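Local coordinates for protein DnaJ homolog subfamily C member 3 (Mus musculus, PDB 3IEG) that acts as a co-chaperone in the unfolded protein response of the endoplasmic reticulum, binding misfolded proteins through its TPR domain and restraining the kinase GCN2, at residues R249-M261 against S274-K287. Residues are numbered along the deposited sequence; the frame is centred on the assembly and turned at random.
Sequences RYTDATSKYESVM and SKERICHCFSKDEK
Tyr250 and Tyr257, two turns apart on one helix, lie against Lys284 and Arg277 of the next in an antiparallel helix–helix packing that joins TPR 7 to TPR 8. The segment axes come within 8.9 Å at 162°, as expected for successive helices of a TPR superhelix. Tyr250, its CG anti to the carbonyl carbon (chi1 -60°), lays its ring over the last turn of helix 268-284. Lys284 CB makes a CH-pi contact with one face, 3.7 Å from the Tyr250 ring centroid, while Cys281 SG sits at the ring edge, in plane. Without the ring, were Tyr250 an alanine, Lys284 CB and the Cys281 sulfur would probably lose their aromatic partner, opening a gap at this end of the pair. Deeper in, Ala253 CB touches Cys281 SG at 3.5 Å. Thr254 turns OG1 back to its own helix, bonding Tyr250 O at 2.9 Å; Thr254 N reaches that oxygen from the opposite face of the carbonyl plane. At the other end the Tyr257 ring takes Arg277 CB over one face, 3.4 Å from Tyr257 CE1. Ser274 CB meets selenomethionine Met261 CG at 3.7 Å, while Ser274 OG bonds to Tyr270 O. Glu242 of helix 222-246 hydrogen-bonds Tyr257 OH and pairs with Arg277, tying both helices to that one. Facing away from helix 250-263, the Cys279–Cys295 disulfide links helix 268-284 to helix 288-301; the amino end of Lys284, which leads away from the Tyr250 ring, forms a salt bridge with Glu314 of helix 306-318.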
loop_
_atom_site.group_PDB
_atom_site.type_symbol
_atom_site.label_atom_id
_atom_site.label_comp_id
_atom_site.label_asym_id
_atom_site.label_seq_id
_atom_site.Cartn_x
_atom_site.Cartn_y
_atom_site.Cartn_z
ATOM N N ARG A 249 15.516 -2.199 -33.024
ATOM C CA ARG A 249 16.877 -2.674 -32.764
ATOM C C ARG A 249 16.861 -3.976 -31.944
ATOM O O ARG A 249 17.289 -4.002 -30.792
ATOM C CB ARG A 249 17.692 -1.592 -32.060
ATOM C CG ARG A 249 17.759 -0.284 -32.815
ATOM C CD ARG A 249 18.543 0.781 -32.054
ATOM N NE ARG A 249 19.837 0.271 -31.614
ATOM C CZ ARG A 249 20.725 0.976 -30.924
ATOM N NH1 ARG A 249 20.465 2.234 -30.578
ATOM N NH2 ARG A 249 21.868 0.416 -30.570
ATOM N N TYR A 250 16.379 -5.054 -32.553
ATOM C CA TYR A 250 16.074 -6.291 -31.829
ATOM C C TYR A 250 17.262 -7.035 -31.231
ATOM O O TYR A 250 17.172 -7.581 -30.121
ATOM C CB TYR A 250 15.223 -7.213 -32.705
ATOM C CG TYR A 250 13.933 -6.548 -33.072
ATOM C CD1 TYR A 250 13.717 -6.067 -34.360
ATOM C CD2 TYR A 250 12.949 -6.333 -32.109
ATOM C CE1 TYR A 250 12.528 -5.419 -34.688
ATOM C CE2 TYR A 250 11.767 -5.694 -32.423
ATOM C CZ TYR A 250 11.562 -5.244 -33.712
ATOM O OH TYR A 250 10.386 -4.615 -34.006
ATOM N N THR A 251 18.382 -7.045 -31.943
ATOM C CA THR A 251 19.535 -7.761 -31.425
ATOM C C THR A 251 20.180 -7.013 -30.253
ATOM O O THR A 251 20.683 -7.645 -29.329
ATOM C CB THR A 251 20.574 -8.214 -32.528
ATOM O OG1 THR A 251 21.783 -7.469 -32.405
ATOM C CG2 THR A 251 20.023 -8.084 -33.934
ATOM N N ASP A 252 20.132 -5.685 -30.270
ATOM C CA ASP A 252 20.599 -4.910 -29.118
ATOM C C ASP A 252 19.655 -5.018 -27.922
ATOM O O ASP A 252 20.102 -5.046 -26.775
ATOM C CB ASP A 252 20.850 -3.444 -29.474
ATOM C CG ASP A 252 22.083 -3.252 -30.352
ATOM O OD1 ASP A 252 23.040 -4.055 -30.260
ATOM O OD2 ASP A 252 22.098 -2.283 -31.135
ATOM N N ALA A 253 18.357 -5.099 -28.196
ATOM C CA ALA A 253 17.360 -5.373 -27.151
ATOM C C ALA A 253 17.559 -6.745 -26.506
ATOM O O ALA A 253 17.471 -6.886 -25.290
ATOM C CB ALA A 253 15.941 -5.242 -27.700
ATOM N N THR A 254 17.825 -7.753 -27.323
ATOM C CA THR A 254 18.104 -9.082 -26.806
ATOM C C THR A 254 19.269 -8.991 -25.827
ATOM O O THR A 254 19.127 -9.298 -24.638
ATOM C CB THR A 254 18.401 -10.031 -27.945
ATOM O OG1 THR A 254 17.230 -10.118 -28.754
ATOM C CG2 THR A 254 18.748 -11.407 -27.432
ATOM N N SER A 255 20.396 -8.515 -26.347
ATOM C CA SER A 255 21.573 -8.184 -25.566
ATOM C C SER A 255 21.213 -7.443 -24.269
ATOM O O SER A 255 21.675 -7.822 -23.196
ATOM C CB SER A 255 22.514 -7.351 -26.441
ATOM O OG SER A 255 23.532 -6.721 -25.691
ATOM N N LYS A 256 20.386 -6.401 -24.367
ATOM C CA LYS A 256 19.952 -5.660 -23.187
ATOM C C LYS A 256 19.183 -6.497 -22.166
ATOM O O LYS A 256 19.494 -6.434 -20.981
ATOM C CB LYS A 256 19.142 -4.424 -23.559
ATOM C CG LYS A 256 19.957 -3.142 -23.550
ATOM C CD LYS A 256 20.332 -2.679 -22.163
ATOM C CE LYS A 256 21.106 -1.384 -22.266
ATOM N NZ LYS A 256 22.546 -1.574 -22.104
ATOM N N TYR A 257 18.196 -7.276 -22.610
ATOM C CA TYR A 257 17.472 -8.145 -21.687
ATOM C C TYR A 257 18.354 -9.261 -21.112
ATOM O O TYR A 257 18.108 -9.759 -20.013
ATOM C CB TYR A 257 16.197 -8.696 -22.317
ATOM C CG TYR A 257 15.006 -7.800 -22.079
ATOM C CD1 TYR A 257 14.383 -7.122 -23.134
ATOM C CD2 TYR A 257 14.514 -7.597 -20.790
ATOM C CE1 TYR A 257 13.287 -6.280 -22.903
ATOM C CE2 TYR A 257 13.425 -6.758 -20.553
ATOM C CZ TYR A 257 12.820 -6.109 -21.610
ATOM O OH TYR A 257 11.756 -5.288 -21.355
ATOM N N GLU A 258 19.399 -9.620 -21.849
ATOM C CA GLU A 258 20.361 -10.597 -21.375
ATOM C C GLU A 258 20.990 -10.072 -20.092
ATOM O O GLU A 258 21.094 -10.793 -19.106
ATOM C CB GLU A 258 21.438 -10.857 -22.426
ATOM C CG GLU A 258 21.785 -12.325 -22.640
ATOM C CD GLU A 258 20.825 -13.034 -23.599
ATOM O OE1 GLU A 258 21.214 -13.307 -24.762
ATOM O OE2 GLU A 258 19.678 -13.311 -23.187
ATOM N N SER A 259 21.389 -8.808 -20.099
ATOM C CA SER A 259 22.014 -8.235 -18.926
ATOM C C SER A 259 20.996 -7.936 -17.816
ATOM O O SER A 259 21.345 -7.942 -16.641
ATOM C CB SER A 259 22.834 -7.008 -19.291
ATOM O OG SER A 259 22.010 -6.053 -19.916
ATOM N N VAL A 260 19.737 -7.709 -18.186
ATOM C CA VAL A 260 18.655 -7.593 -17.202
ATOM C C VAL A 260 18.555 -8.851 -16.328
ATOM O O VAL A 260 18.446 -8.743 -15.115
ATOM C CB VAL A 260 17.298 -7.242 -17.868
ATOM C CG1 VAL A 260 16.133 -7.408 -16.891
ATOM C CG2 VAL A 260 17.332 -5.831 -18.405
HETATM N N MSE A 261 18.622 -10.030 -16.942
HETATM C CA MSE A 261 18.657 -11.291 -16.191
HETATM C C MSE A 261 19.963 -11.521 -15.437
HETATM O O MSE A 261 19.974 -12.174 -14.402
HETATM C CB MSE A 261 18.407 -12.466 -17.112
HETATM C CG MSE A 261 16.985 -12.546 -17.588
HETATM SE SE MSE A 261 16.798 -13.749 -19.107
HETATM C CE MSE A 261 17.561 -15.394 -18.335
ATOM N N SER A 274 11.731 -11.109 -19.073
ATOM C CA SER A 274 12.819 -10.862 -20.022
ATOM C C SER A 274 12.805 -11.857 -21.172
ATOM O O SER A 274 12.975 -11.468 -22.328
ATOM C CB SER A 274 14.180 -10.875 -19.332
ATOM O OG SER A 274 14.305 -9.745 -18.483
ATOM N N LYS A 275 12.592 -13.131 -20.857
ATOM C CA LYS A 275 12.489 -14.159 -21.879
ATOM C C LYS A 275 11.337 -13.869 -22.826
ATOM O O LYS A 275 11.495 -13.989 -24.042
ATOM C CB LYS A 275 12.341 -15.546 -21.257
ATOM C CG LYS A 275 13.667 -16.262 -20.984
ATOM C CD LYS A 275 13.414 -17.695 -20.503
ATOM C CE LYS A 275 14.694 -18.373 -20.005
ATOM N NZ LYS A 275 14.456 -19.825 -19.745
ATOM N N GLU A 276 10.194 -13.457 -22.279
ATOM C CA GLU A 276 9.051 -13.091 -23.111
ATOM C C GLU A 276 9.414 -12.009 -24.144
ATOM O O GLU A 276 9.095 -12.134 -25.323
ATOM C CB GLU A 276 7.869 -12.638 -22.255
ATOM C CG GLU A 276 6.617 -12.389 -23.086
ATOM C CD GLU A 276 5.590 -11.504 -22.410
ATOM O OE1 GLU A 276 5.167 -11.850 -21.285
ATOM O OE2 GLU A 276 5.172 -10.489 -23.020
ATOM N N ARG A 277 10.077 -10.949 -23.690
ATOM C CA ARG A 277 10.494 -9.869 -24.581
ATOM C C ARG A 277 11.575 -10.332 -25.576
ATOM O O ARG A 277 11.604 -9.881 -26.724
ATOM C CB ARG A 277 10.945 -8.621 -23.791
ATOM C CG ARG A 277 9.874 -7.966 -22.901
ATOM C CD ARG A 277 8.592 -7.638 -23.667
ATOM N NE ARG A 277 8.656 -6.367 -24.395
ATOM C CZ ARG A 277 7.961 -6.092 -25.498
ATOM N NH1 ARG A 277 7.164 -7.003 -26.043
ATOM N NH2 ARG A 277 8.076 -4.910 -26.080
ATOM N N ILE A 278 12.441 -11.248 -25.148
ATOM C CA ILE A 278 13.435 -11.807 -26.052
ATOM C C ILE A 278 12.731 -12.639 -27.127
ATOM O O ILE A 278 13.060 -12.543 -28.313
ATOM C CB ILE A 278 14.540 -12.596 -25.306
ATOM C CG1 ILE A 278 15.510 -11.609 -24.628
ATOM C CG2 ILE A 278 15.301 -13.532 -26.272
ATOM C CD1 ILE A 278 16.427 -12.220 -23.571
ATOM N N CYS A 279 11.740 -13.418 -26.707
ATOM C CA CYS A 279 10.860 -14.127 -27.627
ATOM C C CYS A 279 10.283 -13.175 -28.679
ATOM O O CYS A 279 10.248 -13.498 -29.866
ATOM C CB CYS A 279 9.764 -14.838 -26.836
ATOM S SG CYS A 279 8.227 -15.122 -27.714
ATOM N N HIS A 280 9.869 -11.990 -28.231
ATOM C CA HIS A 280 9.385 -10.928 -29.110
ATOM C C HIS A 280 10.482 -10.450 -30.057
ATOM O O HIS A 280 10.243 -10.301 -31.248
ATOM C CB HIS A 280 8.839 -9.762 -28.278
ATOM C CG HIS A 280 8.178 -8.690 -29.088
ATOM N ND1 HIS A 280 6.980 -8.881 -29.743
ATOM C CD2 HIS A 280 8.539 -7.406 -29.334
ATOM C CE1 HIS A 280 6.634 -7.765 -30.362
ATOM N NE2 HIS A 280 7.563 -6.854 -30.130
ATOM N N CYS A 281 11.683 -10.229 -29.526
ATOM C CA CYS A 281 12.816 -9.763 -30.328
ATOM C C CYS A 281 13.160 -10.665 -31.499
ATOM O O CYS A 281 13.202 -10.209 -32.634
ATOM C CB CYS A 281 14.049 -9.544 -29.467
ATOM S SG CYS A 281 14.001 -7.965 -28.668
ATOM N N PHE A 282 13.383 -11.944 -31.226
ATOM C CA PHE A 282 13.681 -12.897 -32.290
ATOM C C PHE A 282 12.555 -12.989 -33.335
ATOM O O PHE A 282 12.819 -12.978 -34.530
ATOM C CB PHE A 282 14.068 -14.263 -31.714
ATOM C CG PHE A 282 15.493 -14.326 -31.204
ATOM C CD1 PHE A 282 16.578 -14.233 -32.090
ATOM C CD2 PHE A 282 15.759 -14.496 -29.852
ATOM C CE1 PHE A 282 17.912 -14.303 -31.622
ATOM C CE2 PHE A 282 17.088 -14.569 -29.376
ATOM C CZ PHE A 282 18.159 -14.469 -30.260
ATOM N N SER A 283 11.307 -13.033 -32.880
ATOM C CA SER A 283 10.155 -13.041 -33.783
ATOM C C SER A 283 10.163 -11.869 -34.770
ATOM O O SER A 283 10.093 -12.072 -35.977
ATOM C CB SER A 283 8.850 -13.058 -32.982
ATOM O OG SER A 283 7.720 -13.215 -33.830
ATOM N N LYS A 284 10.253 -10.651 -34.245
ATOM C CA LYS A 284 10.200 -9.434 -35.056
ATOM C C LYS A 284 11.455 -9.206 -35.907
ATOM O O LYS A 284 11.405 -8.517 -36.928
ATOM C CB LYS A 284 9.940 -8.210 -34.170
ATOM C CG LYS A 284 8.542 -8.114 -33.584
ATOM C CD LYS A 284 7.465 -7.839 -34.648
ATOM C CE LYS A 284 6.092 -7.619 -33.988
ATOM N NZ LYS A 284 4.938 -8.127 -34.802
ATOM N N ASP A 285 12.576 -9.777 -35.482
ATOM C CA ASP A 285 13.819 -9.711 -36.243
ATOM C C ASP A 285 13.816 -10.802 -37.318
ATOM O O ASP A 285 14.840 -11.085 -37.942
ATOM C CB ASP A 285 15.017 -9.891 -35.303
ATOM C CG ASP A 285 16.299 -9.290 -35.854
ATOM O OD1 ASP A 285 16.225 -8.325 -36.653
ATOM O OD2 ASP A 285 17.390 -9.782 -35.473
ATOM N N GLU A 286 12.641 -11.396 -37.528
ATOM C CA GLU A 286 12.451 -12.531 -38.426
ATOM C C GLU A 286 13.576 -13.563 -38.336
ATOM O O GLU A 286 14.248 -13.851 -39.327
ATOM C CB GLU A 286 12.245 -12.055 -39.860
ATOM C CG GLU A 286 10.922 -11.341 -40.067
ATOM C CD GLU A 286 10.764 -10.778 -41.474
ATOM O OE1 GLU A 286 11.784 -10.621 -42.189
ATOM O OE2 GLU A 286 9.611 -10.479 -41.854
ATOM N N LYS A 287 13.770 -14.102 -37.133
ATOM C CA LYS A 287 14.713 -15.192 -36.897
ATOM C C LYS A 287 13.987 -16.393 -36.270
ATOM O O LYS A 287 14.125 -16.671 -35.081
ATOM C CB LYS A 287 15.908 -14.696 -36.072
ATOM C CG LYS A 287 16.846 -13.836 -36.912
ATOM C CD LYS A 287 17.984 -13.200 -36.129
ATOM C CE LYS A 287 19.002 -12.583 -37.108
ATOM N NZ LYS A 287 19.882 -11.541 -36.496
#